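Local coordinates for lactaldehyde dehydrogenase (Methanocaldococcus jannaschii, PDB 3PQA), which oxidises lactaldehyde to lactate with NAD, preferring it to NADP, in the biosynthesis of coenzyme F420, at residues 78-83 with 170-175; 147-152 with 445-450; 283-288 with 378-383; 349-354 with 370-375. All blocks are in the same frame, centred on the assembly; numbering follows the deposited sequence.

In the fold
Along the chain contacts 1 and 2 interlock, since 147-152 lies between the two halves of contact 1; contacts 3 and 4 fall between 152 and 445, contact 4 within the loop that contact 3 spans. Contacts 1 and 2, centres about 20 Å apart, meet where C173 packs on S147, in the helices beside the sheet of the NAD-binding half. Contacts 3 and 4, centres about 24 Å apart, share strand 373-379, which pairs with 278-284 and 350-357 in the catalytic domain's mixed sheet. The centres of contacts 1 and 3 lie about 43 Å apart, on opposite sides of the chain's centre. Contact 2, where the chain returns from the catalytic domain, borders the probable active site.

Contact 1: residues 78-83 with 170-175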
loop_
_atom_site.group_PDB
_atom_site.type_symbol
_atom_site.label_atom_id
_atom_site.label_comp_id
_atom_site.label_asym_id
_atom_site.label_seq_id
_atom_site.Cartn_x
_atom_site.Cartn_y
_atom_site.Cartn_z
ATOM N N LYS B 78 26.130 24.670 -17.397
ATOM C CA LYS B 78 26.606 25.999 -17.831
ATOM C C LYS B 78 25.448 26.904 -18.223
ATOM O O LYS B 78 25.445 28.097 -17.907
ATOM C CB LYS B 78 27.593 25.897 -19.007
ATOM C CG LYS B 78 28.868 25.119 -18.736
ATOM C CD LYS B 78 29.848 25.886 -17.877
ATOM C CE LYS B 78 31.269 25.387 -18.096
ATOM N NZ LYS B 78 32.156 26.008 -17.074
ATOM N N ILE B 79 24.459 26.331 -18.909
ATOM C CA ILE B 79 23.265 27.078 -19.269
ATOM C C ILE B 79 22.544 27.593 -18.016
ATOM O O ILE B 79 22.108 28.740 -17.987
ATOM C CB ILE B 79 22.311 26.264 -20.174
ATOM C CG1 ILE B 79 22.922 26.107 -21.576
ATOM C CG2 ILE B 79 20.950 26.970 -20.289
ATOM C CD1 ILE B 79 22.357 24.932 -22.389
ATOM N N LEU B 80 22.431 26.755 -16.984
ATOM C CA LEU B 80 21.846 27.205 -15.718
ATOM C C LEU B 80 22.630 28.380 -15.121
ATOM O O LEU B 80 22.040 29.340 -14.634
ATOM C CB LEU B 80 21.733 26.052 -14.709
ATOM C CG LEU B 80 20.698 24.977 -15.078
ATOM C CD1 LEU B 80 20.815 23.779 -14.129
ATOM C CD2 LEU B 80 19.303 25.548 -15.023
ATOM N N ALA B 81 23.952 28.299 -15.173
ATOM C CA ALA B 81 24.807 29.357 -14.637
ATOM C C ALA B 81 24.585 30.664 -15.384
ATOM O O ALA B 81 24.378 31.714 -14.771
ATOM C CB ALA B 81 26.270 28.945 -14.702
ATOM N N ILE B 82 24.609 30.586 -16.710
ATOM C CA ILE B 82 24.519 31.763 -17.566
ATOM C C ILE B 82 23.111 32.371 -17.595
ATOM O O ILE B 82 22.958 33.592 -17.526
ATOM C CB ILE B 82 25.045 31.425 -19.002
ATOM C CG1 ILE B 82 26.557 31.168 -18.952
ATOM C CG2 ILE B 82 24.728 32.535 -20.001
ATOM C CD1 ILE B 82 27.110 30.410 -20.166
ATOM N N ASP B 83 22.090 31.516 -17.674
ATOM C CA ASP B 83 20.711 31.956 -17.896
ATOM C C ASP B 83 19.966 32.219 -16.586
ATOM O O ASP B 83 19.269 33.224 -16.455
ATOM C CB ASP B 83 19.981 30.906 -18.762
ATOM C CG ASP B 83 18.597 31.343 -19.225
ATOM O OD1 ASP B 83 18.265 32.540 -19.190
ATOM O OD2 ASP B 83 17.824 30.451 -19.653
ATOM N N PRO B 170 14.598 30.398 -19.744
ATOM C CA PRO B 170 14.005 29.381 -20.625
ATOM C C PRO B 170 14.997 28.455 -21.345
ATOM O O PRO B 170 14.586 27.417 -21.863
ATOM C CB PRO B 170 13.253 30.231 -21.658
ATOM C CG PRO B 170 14.099 31.466 -21.791
ATOM C CD PRO B 170 14.728 31.705 -20.424
ATOM N N LEU B 171 16.281 28.808 -21.382
ATOM C CA LEU B 171 17.196 28.112 -22.305
ATOM C C LEU B 171 17.424 26.632 -21.986
ATOM O O LEU B 171 17.517 25.791 -22.898
ATOM C CB LEU B 171 18.522 28.863 -22.473
ATOM C CG LEU B 171 18.421 30.307 -22.985
ATOM C CD1 LEU B 171 19.812 30.882 -23.192
ATOM C CD2 LEU B 171 17.588 30.412 -24.275
ATOM N N VAL B 172 17.470 26.299 -20.702
ATOM C CA VAL B 172 17.650 24.903 -20.351
ATOM C C VAL B 172 16.408 24.098 -20.749
ATOM O O VAL B 172 16.531 22.926 -21.083
ATOM C CB VAL B 172 18.038 24.684 -18.872
ATOM C CG1 VAL B 172 16.815 24.710 -17.959
ATOM C CG2 VAL B 172 18.816 23.383 -18.723
ATOM N N CYS B 173 15.234 24.740 -20.724
ATOM C CA CYS B 173 13.965 24.096 -21.106
ATOM C C CYS B 173 13.881 23.856 -22.600
ATOM O O CYS B 173 13.313 22.846 -23.041
ATOM C CB CYS B 173 12.777 24.936 -20.645
ATOM S SG CYS B 173 12.699 25.009 -18.845
ATOM N N ILE B 174 14.455 24.778 -23.373
ATOM C CA ILE B 174 14.578 24.594 -24.823
ATOM C C ILE B 174 15.497 23.402 -25.101
ATOM O O ILE B 174 15.202 22.575 -25.965
ATOM C CB ILE B 174 15.066 25.896 -25.536
ATOM C CG1 ILE B 174 13.949 26.947 -25.514
ATOM C CG2 ILE B 174 15.485 25.606 -26.967
ATOM C CD1 ILE B 174 14.442 28.392 -25.751
ATOM N N GLU B 175 16.578 23.293 -24.330
ATOM C CA GLU B 175 17.479 22.149 -24.448
ATOM C C GLU B 175 16.810 20.831 -24.068
ATOM O O GLU B 175 17.014 19.816 -24.738
ATOM C CB GLU B 175 18.758 22.356 -23.646
ATOM C CG GLU B 175 19.733 23.394 -24.267
ATOM C CD GLU B 175 19.895 23.240 -25.773
ATOM O OE1 GLU B 175 20.371 22.178 -26.240
ATOM O OE2 GLU B 175 19.520 24.184 -26.501
HETATM O O HOH W 1 17.695 28.053 -18.440
#
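The D83 carboxylate faces the first turn of helix 171-186, with the L171 side chain over one of its faces: L171 CG sits 3.4 Å from OD2, almost directly above that oxygen. In front of the two oxygens stands the P170 ring, CD 3.4 Å from D83 OD2. That atom receives the backbone N-H of L171 nearly in line with its C-O bond, at 2.8 Å from L171 N and with 158° at the hydrogen. From the opposite side of the carboxylate plane a water donates to D83 OD2 at 2.7 Å and in turn accepts from V172 N. With CG of D83 swung opposite its own backbone N (chi1 -172°), the carboxylate reaches across the gap between two nearly antiparallel helices, whose short axes are inclined by 152° and come within 9.7 Å.

Farther along, the branches are apolar. I79 CG2 presses against the backbone at V172 N, 3.6 Å away, and against L171 CB, while its CD1 tip meets the aliphatic CG of E175, whose bent chain carries the carboxylate off to K178. L80 CD2 closes the other flank on V172 CG1 at 3.9 Å. V16, on strand 14-17, packs against D83, P170 and L171.

Trading D83 for an alanine would probably leave the L171 N-H without its acceptor and the bridging water without its carboxylate mate. A carboxylate so placed, gripping one N-H directly and the next through water, would be expected to be stabilised as an anion by the positive amino end of helix 171-186.

Contact 2: residues 147-152 with 445-450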
loop_
_atom_site.group_PDB
_atom_site.type_symbol
_atom_site.label_atom_id
_atom_site.label_comp_id
_atom_site.label_asym_id
_atom_site.label_seq_id
_atom_site.Cartn_x
_atom_site.Cartn_y
_atom_site.Cartn_z
ATOM N N SER B 147 10.909 21.226 -14.164
ATOM C CA SER B 147 10.301 20.720 -15.410
ATOM C C SER B 147 10.250 19.188 -15.409
ATOM O O SER B 147 9.221 18.600 -15.770
ATOM C CB SER B 147 11.036 21.247 -16.648
ATOM O OG SER B 147 10.839 22.657 -16.785
ATOM N N ALA B 148 11.344 18.549 -14.975
ATOM C CA ALA B 148 11.412 17.090 -14.929
ATOM C C ALA B 148 10.320 16.533 -13.998
ATOM O O ALA B 148 9.707 15.504 -14.283
ATOM C CB ALA B 148 12.809 16.608 -14.500
ATOM N N HIS B 149 10.073 17.234 -12.901
ATOM C CA HIS B 149 9.053 16.804 -11.929
ATOM C C HIS B 149 7.627 16.895 -12.450
ATOM O O HIS B 149 6.717 16.355 -11.819
ATOM C CB HIS B 149 9.198 17.565 -10.610
ATOM C CG HIS B 149 10.130 16.902 -9.650
ATOM N ND1 HIS B 149 9.833 15.704 -9.043
ATOM C CD2 HIS B 149 11.358 17.260 -9.206
ATOM C CE1 HIS B 149 10.834 15.359 -8.251
ATOM N NE2 HIS B 149 11.770 16.287 -8.328
ATOM N N LYS B 150 7.421 17.577 -13.584
ATOM C CA LYS B 150 6.110 17.591 -14.229
ATOM C C LYS B 150 6.071 16.731 -15.494
ATOM O O LYS B 150 5.122 15.970 -15.706
ATOM C CB LYS B 150 5.679 19.019 -14.572
ATOM C CG LYS B 150 5.588 19.952 -13.363
ATOM C CD LYS B 150 4.971 21.296 -13.733
ATOM C CE LYS B 150 5.177 22.334 -12.603
ATOM N NZ LYS B 150 4.483 21.930 -11.337
ATOM N N ILE B 151 7.082 16.892 -16.352
ATOM C CA ILE B 151 7.196 16.116 -17.592
ATOM C C ILE B 151 7.318 14.608 -17.366
ATOM O O ILE B 151 6.596 13.832 -18.007
ATOM C CB ILE B 151 8.370 16.620 -18.477
ATOM C CG1 ILE B 151 8.136 18.088 -18.858
ATOM C CG2 ILE B 151 8.527 15.751 -19.748
ATOM C CD1 ILE B 151 9.360 18.757 -19.479
ATOM N N ALA B 152 8.241 14.200 -16.493
ATOM C CA ALA B 152 8.483 12.772 -16.279
ATOM C C ALA B 152 7.205 12.019 -15.815
ATOM O O ALA B 152 6.803 11.027 -16.457
ATOM C CB ALA B 152 9.652 12.556 -15.322
ATOM N N GLU B 445 4.054 16.875 -5.200
ATOM C CA GLU B 445 4.995 16.422 -6.210
ATOM C C GLU B 445 6.012 15.422 -5.627
ATOM O O GLU B 445 5.900 14.993 -4.470
ATOM C CB GLU B 445 5.657 17.608 -6.942
ATOM C CG GLU B 445 4.699 18.356 -7.880
ATOM C CD GLU B 445 5.408 19.246 -8.919
ATOM O OE1 GLU B 445 6.640 19.449 -8.848
ATOM O OE2 GLU B 445 4.709 19.783 -9.799
ATOM N N GLY B 446 6.992 15.034 -6.432
ATOM C CA GLY B 446 7.651 13.738 -6.206
ATOM C C GLY B 446 6.970 12.835 -7.226
ATOM O O GLY B 446 5.744 12.773 -7.269
ATOM N N VAL B 447 7.766 12.148 -8.045
ATOM C CA VAL B 447 7.270 11.401 -9.222
ATOM C C VAL B 447 6.039 10.546 -8.938
ATOM O O VAL B 447 5.016 10.663 -9.627
ATOM C CB VAL B 447 8.429 10.608 -9.906
ATOM C CG1 VAL B 447 7.926 9.569 -10.899
ATOM C CG2 VAL B 447 9.377 11.614 -10.592
ATOM N N LYS B 448 6.103 9.729 -7.891
ATOM C CA LYS B 448 5.018 8.795 -7.598
ATOM C C LYS B 448 3.715 9.545 -7.294
ATOM O O LYS B 448 2.630 9.131 -7.722
ATOM C CB LYS B 448 5.417 7.905 -6.418
ATOM C CG LYS B 448 4.431 6.796 -6.124
ATOM C CD LYS B 448 4.786 6.100 -4.827
ATOM C CE LYS B 448 3.808 4.943 -4.598
ATOM N NZ LYS B 448 4.042 4.209 -3.332
ATOM N N TYR B 449 3.857 10.666 -6.590
ATOM C CA TYR B 449 2.722 11.467 -6.153
ATOM C C TYR B 449 2.150 12.277 -7.302
ATOM O O TYR B 449 0.934 12.352 -7.438
ATOM C CB TYR B 449 3.138 12.358 -4.969
ATOM C CG TYR B 449 3.763 11.476 -3.901
ATOM C CD1 TYR B 449 2.960 10.749 -3.036
ATOM C CD2 TYR B 449 5.154 11.305 -3.827
ATOM C CE1 TYR B 449 3.529 9.895 -2.081
ATOM C CE2 TYR B 449 5.727 10.454 -2.876
ATOM C CZ TYR B 449 4.901 9.761 -2.020
ATOM O OH TYR B 449 5.462 8.908 -1.102
ATOM N N ALA B 450 3.026 12.840 -8.140
ATOM C CA ALA B 450 2.568 13.582 -9.321
ATOM C C ALA B 450 1.836 12.649 -10.293
ATOM O O ALA B 450 0.834 13.046 -10.908
ATOM C CB ALA B 450 3.740 14.256 -10.011
HETATM O O HOH W 2 7.112 15.058 -9.349
HETATM O O HOH W 3 7.587 21.246 -10.546
#
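K150 and E445 meet in a buried salt bridge, NZ to OE2 at 2.7 Å, the ammonium approaching on the syn side of the carboxylate and 17° out of its plane. The lysine runs extended until its last bond, where chi4 of -63° kinks NZ over toward the glutamate; E445 comes to meet it with its chain straight beyond CG. NZ also reaches S218 and T220, so the bridge is one of several bonds on it. The other oxygen, E445 OE1, takes a hydrogen bond at 2.6 Å from a water that is also weakly bound to K150 NZ, and touches H149 CB.

H149, its CB directed at 445-450 and chi1 at -89°, brings ND1 beside G446 N and V447 N. A second water lies at the ring edge, in its plane, 2.8 Å from H149 ND1; it donates to H149 O and accepts a weak bond from G446 N, while V447 N lies near the ring plane, 4.2 Å from ND1. At the far end NE2 has a weak bond to D430. G446, the N-cap residue, has a positive phi, where a beta carbon would collide with E445 O. A450 CB rests 4.1 Å from H149 O.

The backbone N of E445 is weakly bonded to E241, the active-site glutamate by similarity. A lysine-glutamate pair behind that residue recurs in aldehyde dehydrogenases and is consistent with a proton relay to the catalytic centre.

Contact 3: residues 283-288 with 378-383; sequences VDESIA and RTNEEE
V283 and R378 pair as parallel strand neighbours, and the close-fitting part of the contact is their backbone. V283 O accepts from T379 N at 3.0 Å and also meets the CA-H of R378; T379 O in turn takes the N-H of E285 at 2.9 Å. A288 CB is set over one face of the R378 guanidinium, 3.6 Å above its plane and offset toward the rim, while salt bridges to E357 and D289 hold that group.

Toward solvent the fit is looser. The E285 carboxylate and the N380 amide pass obliquely, their planes 50° apart, with OE2 3.5 Å from ND2, and waters fill in: one joins E285 O to R378 NH2, another E285 OE2 to R378 O.

At the buried end of strand 278-284, D284 closes an Asx turn, OD2 accepting from S286 N at 2.9 Å, while OD1 shares a water with E381 OE1. A leucine in place of D284 would probably leave the S286 N-H without its acceptor and that water without one of its anchors.

D284 and E381 are like charges, and their meeting through a donating water, with K406 bridged to E381, probably softens their repulsion.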
loop_
_atom_site.group_PDB
_atom_site.type_symbol
_atom_site.label_atom_id
_atom_site.label_comp_id
_atom_site.label_asym_id
_atom_site.label_seq_id
_atom_site.Cartn_x
_atom_site.Cartn_y
_atom_site.Cartn_z
ATOM N N VAL B 283 14.862 32.215 17.272
ATOM C CA VAL B 283 15.911 31.677 18.130
ATOM C C VAL B 283 15.616 32.000 19.589
ATOM O O VAL B 283 15.178 33.101 19.913
ATOM C CB VAL B 283 17.337 32.157 17.686
ATOM C CG1 VAL B 283 17.461 33.692 17.721
ATOM C CG2 VAL B 283 18.433 31.475 18.513
ATOM N N ASP B 284 15.824 31.019 20.461
ATOM C CA ASP B 284 15.604 31.236 21.889
ATOM C C ASP B 284 16.447 32.400 22.399
ATOM O O ASP B 284 17.636 32.479 22.086
ATOM C CB ASP B 284 15.932 29.984 22.693
ATOM C CG ASP B 284 15.382 30.058 24.103
ATOM O OD1 ASP B 284 14.251 29.586 24.308
ATOM O OD2 ASP B 284 16.058 30.622 24.992
ATOM N N GLU B 285 15.821 33.272 23.195
ATOM C CA GLU B 285 16.490 34.423 23.817
ATOM C C GLU B 285 17.813 34.051 24.454
ATOM O O GLU B 285 18.795 34.809 24.361
ATOM C CB GLU B 285 15.603 35.053 24.900
ATOM C CG GLU B 285 14.470 35.900 24.346
ATOM C CD GLU B 285 13.575 36.496 25.426
ATOM O OE1 GLU B 285 13.911 36.374 26.628
ATOM O OE2 GLU B 285 12.519 37.058 25.072
ATOM N N SER B 286 17.826 32.894 25.109
ATOM C CA SER B 286 18.961 32.481 25.921
ATOM C C SER B 286 20.214 32.214 25.073
ATOM O O SER B 286 21.333 32.316 25.579
ATOM C CB SER B 286 18.608 31.263 26.795
ATOM O OG SER B 286 18.813 30.042 26.097
ATOM N N ILE B 287 20.030 31.907 23.789
ATOM C CA ILE B 287 21.170 31.574 22.930
ATOM C C ILE B 287 21.309 32.500 21.708
ATOM O O ILE B 287 22.157 32.255 20.840
ATOM C CB ILE B 287 21.131 30.093 22.443
ATOM C CG1 ILE B 287 19.815 29.784 21.726
ATOM C CG2 ILE B 287 21.390 29.119 23.604
ATOM C CD1 ILE B 287 19.939 28.647 20.715
ATOM N N ALA B 288 20.481 33.545 21.666
ATOM C CA ALA B 288 20.339 34.391 20.481
ATOM C C ALA B 288 21.635 35.108 20.105
ATOM O O ALA B 288 22.023 35.119 18.935
ATOM C CB ALA B 288 19.208 35.386 20.665
ATOM N N ARG B 378 14.466 37.020 18.141
ATOM C CA ARG B 378 14.727 36.329 19.404
ATOM C C ARG B 378 13.439 36.289 20.220
ATOM O O ARG B 378 12.707 37.281 20.298
ATOM C CB ARG B 378 15.900 36.952 20.185
ATOM C CG ARG B 378 15.574 38.199 20.991
ATOM C CD ARG B 378 16.809 38.678 21.741
ATOM N NE ARG B 378 17.869 39.097 20.825
ATOM C CZ ARG B 378 19.170 39.077 21.104
ATOM N NH1 ARG B 378 20.051 39.478 20.192
ATOM N NH2 ARG B 378 19.597 38.649 22.290
ATOM N N THR B 379 13.132 35.130 20.787
ATOM C CA THR B 379 11.884 34.970 21.500
ATOM C C THR B 379 11.950 33.843 22.522
ATOM O O THR B 379 12.969 33.169 22.639
ATOM C CB THR B 379 10.703 34.740 20.512
ATOM O OG1 THR B 379 9.474 34.778 21.237
ATOM C CG2 THR B 379 10.841 33.413 19.805
ATOM N N ASN B 380 10.866 33.639 23.262
ATOM C CA ASN B 380 10.785 32.480 24.133
ATOM C C ASN B 380 10.131 31.287 23.443
ATOM O O ASN B 380 9.385 31.440 22.478
ATOM C CB ASN B 380 10.075 32.827 25.435
ATOM C CG ASN B 380 10.937 33.672 26.343
ATOM O OD1 ASN B 380 12.075 33.305 26.659
ATOM N ND2 ASN B 380 10.404 34.810 26.770
ATOM N N GLU B 381 10.405 30.100 23.954
ATOM C CA GLU B 381 9.946 28.886 23.292
ATOM C C GLU B 381 8.433 28.882 23.037
ATOM O O GLU B 381 7.980 28.521 21.944
ATOM C CB GLU B 381 10.341 27.670 24.109
ATOM C CG GLU B 381 10.077 26.379 23.395
ATOM C CD GLU B 381 10.651 25.217 24.136
ATOM O OE1 GLU B 381 11.857 25.259 24.495
ATOM O OE2 GLU B 381 9.888 24.268 24.334
ATOM N N GLU B 382 7.658 29.320 24.030
ATOM C CA GLU B 382 6.203 29.221 23.940
ATOM C C GLU B 382 5.543 30.152 22.929
ATOM O O GLU B 382 4.355 30.000 22.650
ATOM C CB GLU B 382 5.545 29.347 25.322
ATOM C CG GLU B 382 5.810 28.145 26.229
ATOM C CD GLU B 382 5.514 26.795 25.560
ATOM O OE1 GLU B 382 6.212 25.811 25.903
ATOM O OE2 GLU B 382 4.601 26.714 24.702
ATOM N N GLU B 383 6.311 31.087 22.382
ATOM C CA GLU B 383 5.813 32.019 21.365
ATOM C C GLU B 383 6.048 31.494 19.948
ATOM O O GLU B 383 5.491 32.017 18.972
ATOM C CB GLU B 383 6.540 33.360 21.481
ATOM C CG GLU B 383 6.454 34.006 22.837
ATOM C CD GLU B 383 5.027 34.305 23.239
ATOM O OE1 GLU B 383 4.704 34.125 24.430
ATOM O OE2 GLU B 383 4.225 34.721 22.370
HETATM O O HOH W 4 14.096 27.047 23.311
HETATM O O HOH W 5 18.286 37.672 24.775
HETATM O O HOH W 6 11.859 38.320 23.042
#

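Contact 4: residues 349-354 with 370-375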
loop_
_atom_site.group_PDB
_atom_site.type_symbol
_atom_site.label_atom_id
_atom_site.label_comp_id
_atom_site.label_asym_id
_atom_site.label_seq_id
_atom_site.Cartn_x
_atom_site.Cartn_y
_atom_site.Cartn_z
ATOM N N ALA B 349 21.895 43.369 -10.073
ATOM C CA ALA B 349 21.080 42.274 -9.547
ATOM C C ALA B 349 21.807 41.426 -8.491
ATOM O O ALA B 349 21.197 40.544 -7.866
ATOM C CB ALA B 349 20.553 41.405 -10.686
ATOM N N LEU B 350 23.099 41.686 -8.297
ATOM C CA LEU B 350 23.887 40.941 -7.320
ATOM C C LEU B 350 23.579 41.445 -5.906
ATOM O O LEU B 350 23.985 42.545 -5.509
ATOM C CB LEU B 350 25.387 40.999 -7.643
ATOM C CG LEU B 350 26.319 40.050 -6.879
ATOM C CD1 LEU B 350 25.973 38.578 -7.156
ATOM C CD2 LEU B 350 27.785 40.317 -7.219
ATOM N N PHE B 351 22.831 40.640 -5.157
ATOM C CA PHE B 351 22.395 41.035 -3.826
ATOM C C PHE B 351 23.194 40.293 -2.770
ATOM O O PHE B 351 23.230 39.058 -2.758
ATOM C CB PHE B 351 20.894 40.797 -3.639
ATOM C CG PHE B 351 20.252 41.765 -2.688
ATOM C CD1 PHE B 351 20.451 41.649 -1.317
ATOM C CD2 PHE B 351 19.473 42.816 -3.171
ATOM C CE1 PHE B 351 19.876 42.543 -0.432
ATOM C CE2 PHE B 351 18.905 43.738 -2.296
ATOM C CZ PHE B 351 19.101 43.598 -0.917
ATOM N N TYR B 352 23.820 41.045 -1.867
ATOM C CA TYR B 352 24.718 40.431 -0.893
ATOM C C TYR B 352 23.962 39.810 0.280
ATOM O O TYR B 352 22.891 40.303 0.658
ATOM C CB TYR B 352 25.776 41.454 -0.432
ATOM C CG TYR B 352 26.763 41.726 -1.542
ATOM C CD1 TYR B 352 26.420 42.551 -2.617
ATOM C CD2 TYR B 352 28.008 41.111 -1.551
ATOM C CE1 TYR B 352 27.304 42.766 -3.666
ATOM C CE2 TYR B 352 28.907 41.324 -2.590
ATOM C CZ TYR B 352 28.543 42.146 -3.649
ATOM O OH TYR B 352 29.427 42.371 -4.682
ATOM N N PRO B 353 24.501 38.709 0.838
ATOM C CA PRO B 353 23.923 38.109 2.042
ATOM C C PRO B 353 23.587 39.187 3.082
ATOM O O PRO B 353 24.455 39.983 3.472
ATOM C CB PRO B 353 25.030 37.167 2.511
ATOM C CG PRO B 353 25.602 36.662 1.216
ATOM C CD PRO B 353 25.599 37.882 0.303
ATOM N N THR B 354 22.318 39.218 3.476
ATOM C CA THR B 354 21.764 40.278 4.323
ATOM C C THR B 354 21.058 39.648 5.529
ATOM O O THR B 354 20.261 38.718 5.385
ATOM C CB THR B 354 20.815 41.183 3.501
ATOM O OG1 THR B 354 21.578 41.868 2.499
ATOM C CG2 THR B 354 20.104 42.207 4.377
ATOM N N PHE B 370 12.299 35.998 -1.828
ATOM C CA PHE B 370 13.094 35.270 -2.829
ATOM C C PHE B 370 14.459 35.944 -2.983
ATOM O O PHE B 370 14.857 36.370 -4.079
ATOM C CB PHE B 370 12.355 35.209 -4.175
ATOM C CG PHE B 370 11.951 33.815 -4.584
ATOM C CD1 PHE B 370 11.244 32.992 -3.707
ATOM C CD2 PHE B 370 12.276 33.334 -5.846
ATOM C CE1 PHE B 370 10.871 31.711 -4.085
ATOM C CE2 PHE B 370 11.908 32.049 -6.231
ATOM C CZ PHE B 370 11.212 31.239 -5.346
ATOM N N ALA B 371 15.148 36.090 -1.858
ATOM C CA ALA B 371 16.383 36.869 -1.812
ATOM C C ALA B 371 17.209 36.438 -0.612
ATOM O O ALA B 371 16.676 35.811 0.314
ATOM C CB ALA B 371 16.068 38.345 -1.704
ATOM N N PRO B 372 18.510 36.786 -0.610
ATOM C CA PRO B 372 19.357 36.336 0.497
ATOM C C PRO B 372 19.257 37.283 1.695
ATOM O O PRO B 372 20.262 37.820 2.155
ATOM C CB PRO B 372 20.757 36.363 -0.115
ATOM C CG PRO B 372 20.686 37.525 -1.102
ATOM C CD PRO B 372 19.288 37.470 -1.668
ATOM N N VAL B 373 18.027 37.481 2.167
ATOM C CA VAL B 373 17.694 38.410 3.249
ATOM C C VAL B 373 17.030 37.626 4.385
ATOM O O VAL B 373 15.922 37.097 4.214
ATOM C CB VAL B 373 16.721 39.524 2.772
ATOM C CG1 VAL B 373 16.282 40.403 3.937
ATOM C CG2 VAL B 373 17.351 40.359 1.657
ATOM N N ILE B 374 17.708 37.571 5.535
ATOM C CA ILE B 374 17.287 36.732 6.652
ATOM C C ILE B 374 16.965 37.545 7.911
ATOM O O ILE B 374 17.880 38.095 8.547
ATOM C CB ILE B 374 18.367 35.684 7.016
ATOM C CG1 ILE B 374 18.909 34.971 5.761
ATOM C CG2 ILE B 374 17.843 34.709 8.102
ATOM C CD1 ILE B 374 17.834 34.235 4.906
ATOM N N PRO B 375 15.671 37.616 8.274
ATOM C CA PRO B 375 15.277 38.180 9.565
ATOM C C PRO B 375 15.432 37.139 10.663
ATOM O O PRO B 375 15.068 35.963 10.478
ATOM C CB PRO B 375 13.807 38.518 9.370
ATOM C CG PRO B 375 13.336 37.472 8.367
ATOM C CD PRO B 375 14.507 37.182 7.473
#
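T354 and V373 form a parallel beta bridge in the mixed sheet of the catalytic domain, where strand 350-357 runs beside strand 373-379. Two backbone bonds make the ladder: T354 N donates to P372 O, almost in line with the carbonyl, and T354 O receives I374 N, each at 2.8 Å. The same T354 O also meets the CA-H of V373. P372 is the centre of an inverse gamma turn, closed by a weak bond from V373 N to A371 O, which leads the chain into the strand.

F351 can be followed outward. Its CB starts beside the proline ring, 4.1 Å from P372 CG; with chi1 at -150° the ring is carried along P372 and V373, CD1 remaining at the same P372 CG. One atom farther, CE1 touches V373 CG2 at 3.9 Å, obliquely to the ring. V326 of helix 320-335 packs against both F351 and V373, and L317 also touches the phenylalanine. V373 CG2 also touches T354 CB, 4.0 Å away.

T354 holds its own strand break together: OG1, lying beside its backbone N, donates to Y352 O at 2.7 Å across P353 and is also bonded to G344 N. F268 of helix 256-268 covers P353, P372 and I374. Between 349-354 and 370-375, the side-chain atom that comes nearest is P372 CG, 3.4 Å from F351 O.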